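Long-range contacts in citrate synthase (Mycobacterium tuberculosis, PDB 4TVM), which catalyses the condensation of oxaloacetate with acetyl-CoA and water to give citrate and CoA, a step of the Krebs cycle: residues A[17-22]-A[29-34]; A[150-155]-A[248-253]; A[195-200]-A[217-222]. One frame throughout, in Å; residues are numbered along the deposited sequence.

How the contacts relate
From the N terminus the chain first forms a small antiparallel sheet, in which contact 1 closes a hairpin across the six residues between 17-22 and 29-34. Contact 2 opens much later, after helix 133-147, and closes only when 248-253 arrives 92 residues further on, at the start of helix 251-262. Within that long excursion, contact 3 closes a shorter one, joining helices 196-205 and 216-229 across 16 residues; no two contacts cross. Contact 1 is remote from the other two, its centre about 33 Å from that of contact 2 and about 46 Å from that of contact 3. Contacts 1 and 2 both reach the second subunit, whereas contact 3 lies within the helical body of one chain.

Contact 1: residues A[17-22]-A[29-34]; sequences IDLQIV and DGIALG
Ile21 faces Ile31 as an antiparallel non-hydrogen-bonded pair, CA to CA 4.7 Å, and next to it Val22 and Gly30 form a hydrogen-bonded pair, with Val22 N to Gly30 O at 2.9 Å and Gly30 N to Val22 O at 3.1 Å. A third backbone bond, from Ala32 N to Gln20 O (2.8 Å), extends the pairing of this beta hairpin towards its open end. There Leu19 and Ile31 meet obliquely: CB and CD1 of Leu19 both lie 3.8 Å from Ile31 CG2, a branch set anti to the backbone N of Ile31. The other methyl of Leu19, CD2, rests alongside Ala32 O at 3.7 Å. Gly30 presents only backbone to its partner, and Val22 CG1 lies over its carbonyl, 3.5 Å from Gly30 O. Near the turn, Asp29 OD1 accepts a hydrogen bond from Ala24 N, tying the carboxylate to the connecting loop. Strand 8-11 flanks strand 17-22 on its other edge, with Leu10 touching Leu19 and Ala8 touching Ile31. Beyond strand 29-32 the sheet runs on into the second subunit, where residues 29-32 pair in parallel with a strand of that chain and Val22 packs on its Phe45.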
loop_
_atom_site.group_PDB
_atom_site.type_symbol
_atom_site.label_atom_id
_atom_site.label_comp_id
_atom_site.label_asym_id
_atom_site.label_seq_id
_atom_site.Cartn_x
_atom_site.Cartn_y
_atom_site.Cartn_z
ATOM N N ILE A 17 -30.135 -10.797 15.631
ATOM C CA ILE A 17 -29.789 -9.392 15.902
ATOM C C ILE A 17 -30.283 -8.253 14.990
ATOM O O ILE A 17 -30.458 -8.396 13.782
ATOM C CB ILE A 17 -28.272 -9.241 16.023
ATOM C CG1 ILE A 17 -27.945 -7.893 16.659
ATOM C CG2 ILE A 17 -27.603 -9.364 14.656
ATOM C CD1 ILE A 17 -26.476 -7.598 16.681
ATOM N N ASP A 18 -30.428 -7.096 15.634
ATOM C CA ASP A 18 -30.967 -5.881 15.054
ATOM C C ASP A 18 -29.863 -4.867 14.747
ATOM O O ASP A 18 -29.059 -4.559 15.610
ATOM C CB ASP A 18 -31.875 -5.246 16.093
ATOM C CG ASP A 18 -31.107 -4.818 17.324
ATOM O OD1 ASP A 18 -29.914 -5.205 17.444
ATOM O OD2 ASP A 18 -31.683 -4.100 18.158
ATOM N N LEU A 19 -29.873 -4.297 13.553
ATOM C CA LEU A 19 -28.773 -3.459 13.086
ATOM C C LEU A 19 -29.216 -2.096 12.610
ATOM O O LEU A 19 -30.163 -1.981 11.849
ATOM C CB LEU A 19 -28.132 -4.155 11.919
ATOM C CG LEU A 19 -27.671 -5.554 12.299
ATOM C CD1 LEU A 19 -27.346 -6.331 11.040
ATOM C CD2 LEU A 19 -26.472 -5.493 13.239
ATOM N N GLN A 20 -28.517 -1.051 13.019
ATOM C CA GLN A 20 -28.902 0.280 12.582
ATOM C C GLN A 20 -28.721 0.481 11.091
ATOM O O GLN A 20 -27.937 -0.213 10.454
ATOM C CB GLN A 20 -28.137 1.343 13.354
ATOM C CG GLN A 20 -28.845 1.694 14.641
ATOM C CD GLN A 20 -30.321 1.955 14.386
ATOM O OE1 GLN A 20 -30.673 2.638 13.421
ATOM N NE2 GLN A 20 -31.191 1.387 15.224
ATOM N N ILE A 21 -29.462 1.422 10.527
ATOM C CA ILE A 21 -29.331 1.711 9.108
ATOM C C ILE A 21 -28.810 3.110 8.979
ATOM O O ILE A 21 -29.307 4.026 9.624
ATOM C CB ILE A 21 -30.663 1.523 8.354
ATOM C CG1 ILE A 21 -30.823 0.050 8.005
ATOM C CG2 ILE A 21 -30.710 2.334 7.059
ATOM C CD1 ILE A 21 -32.082 -0.259 7.236
ATOM N N VAL A 22 -27.801 3.273 8.147
ATOM C CA VAL A 22 -27.202 4.576 7.979
ATOM C C VAL A 22 -27.536 5.011 6.566
ATOM O O VAL A 22 -27.368 4.235 5.614
ATOM C CB VAL A 22 -25.686 4.551 8.298
ATOM C CG1 VAL A 22 -24.999 3.364 7.643
ATOM C CG2 VAL A 22 -25.024 5.863 7.908
ATOM N N ASP A 29 -27.829 2.600 0.659
ATOM C CA ASP A 29 -27.683 2.829 2.073
ATOM C C ASP A 29 -26.946 1.645 2.658
ATOM O O ASP A 29 -26.869 0.561 2.043
ATOM C CB ASP A 29 -29.059 3.000 2.727
ATOM C CG ASP A 29 -29.707 4.343 2.387
ATOM O OD1 ASP A 29 -29.256 5.380 2.917
ATOM O OD2 ASP A 29 -30.669 4.365 1.597
ATOM N N GLY A 30 -26.394 1.867 3.849
ATOM C CA GLY A 30 -25.664 0.834 4.582
ATOM C C GLY A 30 -26.468 0.265 5.740
ATOM O O GLY A 30 -27.254 0.975 6.384
ATOM N N ILE A 31 -26.275 -1.031 5.979
ATOM C CA ILE A 31 -26.733 -1.696 7.199
ATOM C C ILE A 31 -25.533 -1.776 8.149
ATOM O O ILE A 31 -24.619 -2.593 7.946
ATOM C CB ILE A 31 -27.235 -3.120 6.909
ATOM C CG1 ILE A 31 -28.406 -3.088 5.909
ATOM C CG2 ILE A 31 -27.660 -3.802 8.206
ATOM C CD1 ILE A 31 -28.510 -4.336 5.066
ATOM N N ALA A 32 -25.530 -0.932 9.178
ATOM C CA ALA A 32 -24.377 -0.826 10.067
ATOM C C ALA A 32 -24.192 -2.114 10.840
ATOM O O ALA A 32 -25.034 -2.499 11.658
ATOM C CB ALA A 32 -24.529 0.343 11.030
ATOM N N LEU A 33 -23.086 -2.791 10.574
ATOM C CA LEU A 33 -22.685 -3.872 11.430
ATOM C C LEU A 33 -22.451 -3.177 12.749
ATOM O O LEU A 33 -22.146 -1.986 12.767
ATOM C CB LEU A 33 -21.426 -4.530 10.901
ATOM C CG LEU A 33 -21.594 -5.105 9.491
ATOM C CD1 LEU A 33 -20.412 -5.996 9.144
ATOM C CD2 LEU A 33 -22.906 -5.866 9.348
ATOM N N GLY A 34 -22.680 -3.877 13.848
ATOM C CA GLY A 34 -22.453 -3.294 15.155
ATOM C C GLY A 34 -21.092 -3.782 15.591
ATOM O O GLY A 34 -20.146 -3.753 14.796
#

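Contact 2: residues A[150-155]-A[248-253]; sequences DALDPM and RANLFT
Met155, which lies against Arg248, gives its backbone N-H to Asp153 OD1 at 2.8 Å, and Asp156 N adds a weak second bond to the same oxygen. The result is an Asx turn, with the Met155 donor 42° out of the carboxylate plane. Beyond it, the thioether of Met155, bent at chi2 and chi3, crosses the extended Arg248 side chain at about a right angle, SD being 3.5 Å from NH1. Arg248, with positive phi just past helix 236-246, closes that helix in a Schellman motif. Pro154 turns its ring toward the backbone of that motif, CG lying 3.4 Å from Arg248 O and next to Ala249 O. Asn250 then caps helix 251-262: its OD1 accepts from Thr253 N at 2.9 Å, while ND2 donates to Ser145 OG in helix 133-147. Leu152 lies across this amide, CD2 3.8 Å from Asn250 ND2, and the same methyl reaches the Phe252 ring at CD2, 3.7 Å away. Between the two segments the contact is one of packing, without a hydrogen bond from one to the other. The polar bonds of the Asx turn and the helix cap stay on their own sides, fixing each backbone's shape, and the Asn250 amide remains bonded at both ends beneath the leucine.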
loop_
_atom_site.group_PDB
_atom_site.type_symbol
_atom_site.label_atom_id
_atom_site.label_comp_id
_atom_site.label_asym_id
_atom_site.label_seq_id
_atom_site.Cartn_x
_atom_site.Cartn_y
_atom_site.Cartn_z
ATOM N N ASP A 150 10.446 18.247 6.573
ATOM C CA ASP A 150 9.820 19.502 6.894
ATOM C C ASP A 150 8.359 19.464 7.422
ATOM O O ASP A 150 8.069 20.064 8.445
ATOM C CB ASP A 150 9.875 20.337 5.597
ATOM C CG ASP A 150 9.841 21.794 5.848
ATOM O OD1 ASP A 150 9.522 22.199 6.979
ATOM O OD2 ASP A 150 10.138 22.549 4.908
ATOM N N ALA A 151 7.445 18.803 6.707
ATOM C CA ALA A 151 6.021 18.943 6.979
ATOM C C ALA A 151 5.316 17.614 6.931
ATOM O O ALA A 151 4.389 17.432 6.148
ATOM C CB ALA A 151 5.387 19.891 5.956
ATOM N N LEU A 152 5.739 16.680 7.766
ATOM C CA LEU A 152 5.300 15.296 7.647
ATOM C C LEU A 152 4.259 14.902 8.681
ATOM O O LEU A 152 3.838 13.729 8.722
ATOM C CB LEU A 152 6.494 14.341 7.818
ATOM C CG LEU A 152 7.428 14.177 6.632
ATOM C CD1 LEU A 152 8.409 13.042 6.901
ATOM C CD2 LEU A 152 6.625 13.928 5.364
ATOM N N ASP A 153 3.825 15.852 9.507
ATOM C CA ASP A 153 2.915 15.496 10.587
ATOM C C ASP A 153 1.467 15.310 10.061
ATOM O O ASP A 153 0.815 16.275 9.598
ATOM C CB ASP A 153 3.008 16.535 11.692
ATOM C CG ASP A 153 2.132 16.224 12.864
ATOM O OD1 ASP A 153 1.289 15.280 12.793
ATOM O OD2 ASP A 153 2.252 16.997 13.840
ATOM N N PRO A 154 0.960 14.062 10.116
ATOM C CA PRO A 154 -0.368 13.817 9.567
ATOM C C PRO A 154 -1.434 14.595 10.308
ATOM O O PRO A 154 -2.427 14.965 9.719
ATOM C CB PRO A 154 -0.587 12.311 9.773
ATOM C CG PRO A 154 0.712 11.751 10.172
ATOM C CD PRO A 154 1.518 12.866 10.763
ATOM N N MET A 155 -1.212 14.831 11.595
ATOM C CA MET A 155 -2.159 15.575 12.414
ATOM C C MET A 155 -2.117 17.058 12.193
ATOM O O MET A 155 -3.144 17.670 12.272
ATOM C CB MET A 155 -1.920 15.313 13.905
ATOM C CG MET A 155 -2.009 13.851 14.243
ATOM S SD MET A 155 -3.538 13.225 13.545
ATOM C CE MET A 155 -2.977 11.688 12.860
ATOM N N ARG A 248 -2.003 6.016 10.450
ATOM C CA ARG A 248 -1.469 7.380 10.605
ATOM C C ARG A 248 -0.156 7.536 9.913
ATOM O O ARG A 248 0.672 8.346 10.307
ATOM C CB ARG A 248 -1.293 7.766 12.042
ATOM C CG ARG A 248 -2.518 7.576 12.846
ATOM C CD ARG A 248 -2.488 8.602 13.935
ATOM N NE ARG A 248 -3.516 8.312 14.908
ATOM C CZ ARG A 248 -4.003 9.209 15.752
ATOM N NH1 ARG A 248 -3.538 10.454 15.748
ATOM N NH2 ARG A 248 -4.948 8.858 16.613
ATOM N N ALA A 249 0.038 6.760 8.873
ATOM C CA ALA A 249 1.162 6.976 8.002
ATOM C C ALA A 249 1.096 8.390 7.468
ATOM O O ALA A 249 0.039 9.017 7.504
ATOM C CB ALA A 249 1.157 5.961 6.877
ATOM N N ASN A 250 2.229 8.925 7.020
ATOM C CA ASN A 250 2.219 10.282 6.502
ATOM C C ASN A 250 1.629 10.317 5.093
ATOM O O ASN A 250 1.294 9.288 4.504
ATOM C CB ASN A 250 3.593 10.944 6.608
ATOM C CG ASN A 250 4.535 10.559 5.485
ATOM O OD1 ASN A 250 4.169 10.573 4.315
ATOM N ND2 ASN A 250 5.773 10.227 5.841
ATOM N N LEU A 251 1.460 11.520 4.574
ATOM C CA LEU A 251 0.798 11.705 3.295
ATOM C C LEU A 251 1.521 11.028 2.171
ATOM O O LEU A 251 0.912 10.357 1.365
ATOM C CB LEU A 251 0.683 13.189 2.989
ATOM C CG LEU A 251 -0.230 13.615 1.856
ATOM C CD1 LEU A 251 -1.450 12.733 1.681
ATOM C CD2 LEU A 251 -0.658 15.048 2.124
ATOM N N PHE A 252 2.834 11.183 2.130
ATOM C CA PHE A 252 3.642 10.579 1.086
ATOM C C PHE A 252 3.593 9.071 1.121
ATOM O O PHE A 252 3.550 8.408 0.080
ATOM C CB PHE A 252 5.099 11.022 1.233
ATOM C CG PHE A 252 5.302 12.508 1.107
ATOM C CD1 PHE A 252 4.413 13.304 0.370
ATOM C CD2 PHE A 252 6.389 13.128 1.718
ATOM C CE1 PHE A 252 4.611 14.675 0.261
ATOM C CE2 PHE A 252 6.583 14.514 1.614
ATOM C CZ PHE A 252 5.699 15.276 0.874
ATOM N N THR A 253 3.631 8.514 2.322
ATOM C CA THR A 253 3.709 7.073 2.447
ATOM C C THR A 253 2.377 6.495 2.021
ATOM O O THR A 253 2.326 5.477 1.325
ATOM C CB THR A 253 4.109 6.657 3.871
ATOM O OG1 THR A 253 5.256 7.424 4.287
ATOM C CG2 THR A 253 4.413 5.171 3.917
#

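Contact 3: residues A[195-200]-A[217-222]; sequences TLVENF and EVVRAL
Val197 and Leu222 interlock where helix 196-205 crosses helix 216-229, a helix-helix packing within the largely alpha-helical citrate synthase fold. The short axes approach to 9.6 Å at 115°, so the helices run steeply across one another and touch over a compact patch. On one side the ridge is formed by Val197 and Phe200, one turn apart; on the other Val219 and Leu222 have the same spacing. Each ridge offers a bump to the hollow opposite. Val197 drops CG1 into the dip between Val219 and Leu222, where it lies 4.0 Å from Val219 O and 3.9 Å from Leu222 CD2. This methyl stands anti to the backbone N (chi1 172°), which turns it out towards the partner helix. In return, Leu222 wedges its CD2 between Val197 and the Phe200 ring, while Leu201, next along helix 196-205, also touches the leucine. At the margin Val219 CG1 leans on the aliphatic base of Glu198, 4.4 Å from its CB, and Ala214 in the loop ahead of helix 216-229 touches both residues. Phe200 carries the packing deeper, against Leu386 and Leu389 of helix 383-403 and Pro172 and Ala176 of helix 159-182. The patch is apolar and lies away from the active site, the Leu222 side chain being about 14 Å from a bound oxaloacetate; helix 216-229 ends at His229, which lines that pocket. Leu222 meets the aromatic ring in its plane, at the edge and not over a face, with its CD2 3.7 Å from Phe200 CD2 and 3.8 Å from Phe200 CE2.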
loop_
_atom_site.group_PDB
_atom_site.type_symbol
_atom_site.label_atom_id
_atom_site.label_comp_id
_atom_site.label_asym_id
_atom_site.label_seq_id
_atom_site.Cartn_x
_atom_site.Cartn_y
_atom_site.Cartn_z
ATOM N N THR A 195 1.663 26.448 -17.846
ATOM C CA THR A 195 0.682 25.734 -17.083
ATOM C C THR A 195 1.364 24.487 -16.550
ATOM O O THR A 195 2.402 24.103 -17.058
ATOM C CB THR A 195 -0.457 25.444 -18.081
ATOM O OG1 THR A 195 -1.407 26.508 -18.022
ATOM C CG2 THR A 195 -1.152 24.204 -17.844
ATOM N N LEU A 196 0.808 23.892 -15.502
ATOM C CA LEU A 196 1.380 22.715 -14.912
ATOM C C LEU A 196 1.384 21.606 -15.937
ATOM O O LEU A 196 2.395 20.946 -16.119
ATOM C CB LEU A 196 0.580 22.267 -13.695
ATOM C CG LEU A 196 0.957 20.889 -13.116
ATOM C CD1 LEU A 196 2.125 20.977 -12.117
ATOM C CD2 LEU A 196 -0.231 20.212 -12.431
ATOM N N VAL A 197 0.248 21.409 -16.598
ATOM C CA VAL A 197 0.075 20.346 -17.581
ATOM C C VAL A 197 0.945 20.622 -18.791
ATOM O O VAL A 197 1.540 19.702 -19.356
ATOM C CB VAL A 197 -1.399 20.223 -18.035
ATOM C CG1 VAL A 197 -1.542 19.244 -19.207
ATOM C CG2 VAL A 197 -2.288 19.773 -16.885
ATOM N N GLU A 198 1.021 21.876 -19.208
ATOM C CA GLU A 198 1.823 22.218 -20.384
ATOM C C GLU A 198 3.296 22.091 -20.017
ATOM O O GLU A 198 4.123 21.653 -20.808
ATOM C CB GLU A 198 1.480 23.643 -20.885
ATOM C CG GLU A 198 2.204 24.076 -22.154
ATOM C CD GLU A 198 1.749 25.437 -22.670
ATOM O OE1 GLU A 198 0.954 26.125 -21.962
ATOM O OE2 GLU A 198 2.196 25.808 -23.791
ATOM N N ASN A 199 3.624 22.472 -18.801
ATOM C CA ASN A 199 4.981 22.369 -18.350
ATOM C C ASN A 199 5.360 20.891 -18.153
ATOM O O ASN A 199 6.515 20.503 -18.337
ATOM C CB ASN A 199 5.121 23.107 -17.046
ATOM C CG ASN A 199 6.483 22.987 -16.491
ATOM O OD1 ASN A 199 7.427 23.468 -17.093
ATOM N ND2 ASN A 199 6.614 22.316 -15.344
ATOM N N PHE A 200 4.392 20.068 -17.762
ATOM C CA PHE A 200 4.649 18.647 -17.645
ATOM C C PHE A 200 5.046 18.082 -18.993
ATOM O O PHE A 200 5.954 17.264 -19.086
ATOM C CB PHE A 200 3.447 17.891 -17.081
ATOM C CG PHE A 200 3.503 16.412 -17.350
ATOM C CD1 PHE A 200 4.473 15.612 -16.737
ATOM C CD2 PHE A 200 2.615 15.814 -18.232
ATOM C CE1 PHE A 200 4.545 14.261 -17.004
ATOM C CE2 PHE A 200 2.682 14.459 -18.490
ATOM C CZ PHE A 200 3.652 13.678 -17.886
ATOM N N GLU A 217 -3.865 21.584 -28.836
ATOM C CA GLU A 217 -4.777 20.468 -28.919
ATOM C C GLU A 217 -4.278 19.334 -28.047
ATOM O O GLU A 217 -5.059 18.645 -27.410
ATOM C CB GLU A 217 -4.954 20.016 -30.363
ATOM C CG GLU A 217 -6.324 20.420 -30.890
ATOM C CD GLU A 217 -6.341 20.813 -32.357
ATOM O OE1 GLU A 217 -5.258 20.891 -32.987
ATOM O OE2 GLU A 217 -7.463 21.049 -32.873
ATOM N N VAL A 218 -2.969 19.182 -27.993
ATOM C CA VAL A 218 -2.351 18.181 -27.134
ATOM C C VAL A 218 -2.539 18.458 -25.667
ATOM O O VAL A 218 -2.791 17.559 -24.896
ATOM C CB VAL A 218 -0.851 18.124 -27.351
ATOM C CG1 VAL A 218 -0.258 16.991 -26.515
ATOM C CG2 VAL A 218 -0.562 17.864 -28.807
ATOM N N VAL A 219 -2.403 19.717 -25.302
ATOM C CA VAL A 219 -2.543 20.149 -23.939
ATOM C C VAL A 219 -3.919 19.910 -23.395
ATOM O O VAL A 219 -4.081 19.378 -22.292
ATOM C CB VAL A 219 -2.296 21.651 -23.882
ATOM C CG1 VAL A 219 -2.392 22.185 -22.456
ATOM C CG2 VAL A 219 -0.951 21.948 -24.533
ATOM N N ARG A 220 -4.910 20.347 -24.169
ATOM C CA ARG A 220 -6.304 20.264 -23.776
ATOM C C ARG A 220 -6.654 18.812 -23.697
ATOM O O ARG A 220 -7.403 18.415 -22.840
ATOM C CB ARG A 220 -7.177 20.979 -24.790
ATOM C CG ARG A 220 -8.648 20.568 -24.763
ATOM C CD ARG A 220 -9.572 21.763 -24.947
ATOM N NE ARG A 220 -10.990 21.365 -24.965
ATOM C CZ ARG A 220 -11.665 20.995 -26.054
ATOM N NH1 ARG A 220 -11.080 20.963 -27.251
ATOM N NH2 ARG A 220 -12.942 20.644 -25.955
ATOM N N ALA A 221 -6.093 17.999 -24.573
ATOM C CA ALA A 221 -6.401 16.593 -24.527
ATOM C C ALA A 221 -5.864 15.947 -23.249
ATOM O O ALA A 221 -6.549 15.157 -22.625
ATOM C CB ALA A 221 -5.828 15.902 -25.728
ATOM N N LEU A 222 -4.638 16.272 -22.857
ATOM C CA LEU A 222 -4.089 15.693 -21.642
ATOM C C LEU A 222 -4.792 16.224 -20.405
ATOM O O LEU A 222 -5.124 15.466 -19.494
ATOM C CB LEU A 222 -2.611 15.995 -21.549
ATOM C CG LEU A 222 -1.914 15.136 -20.511
ATOM C CD1 LEU A 222 -1.994 13.684 -20.954
ATOM C CD2 LEU A 222 -0.484 15.618 -20.314
#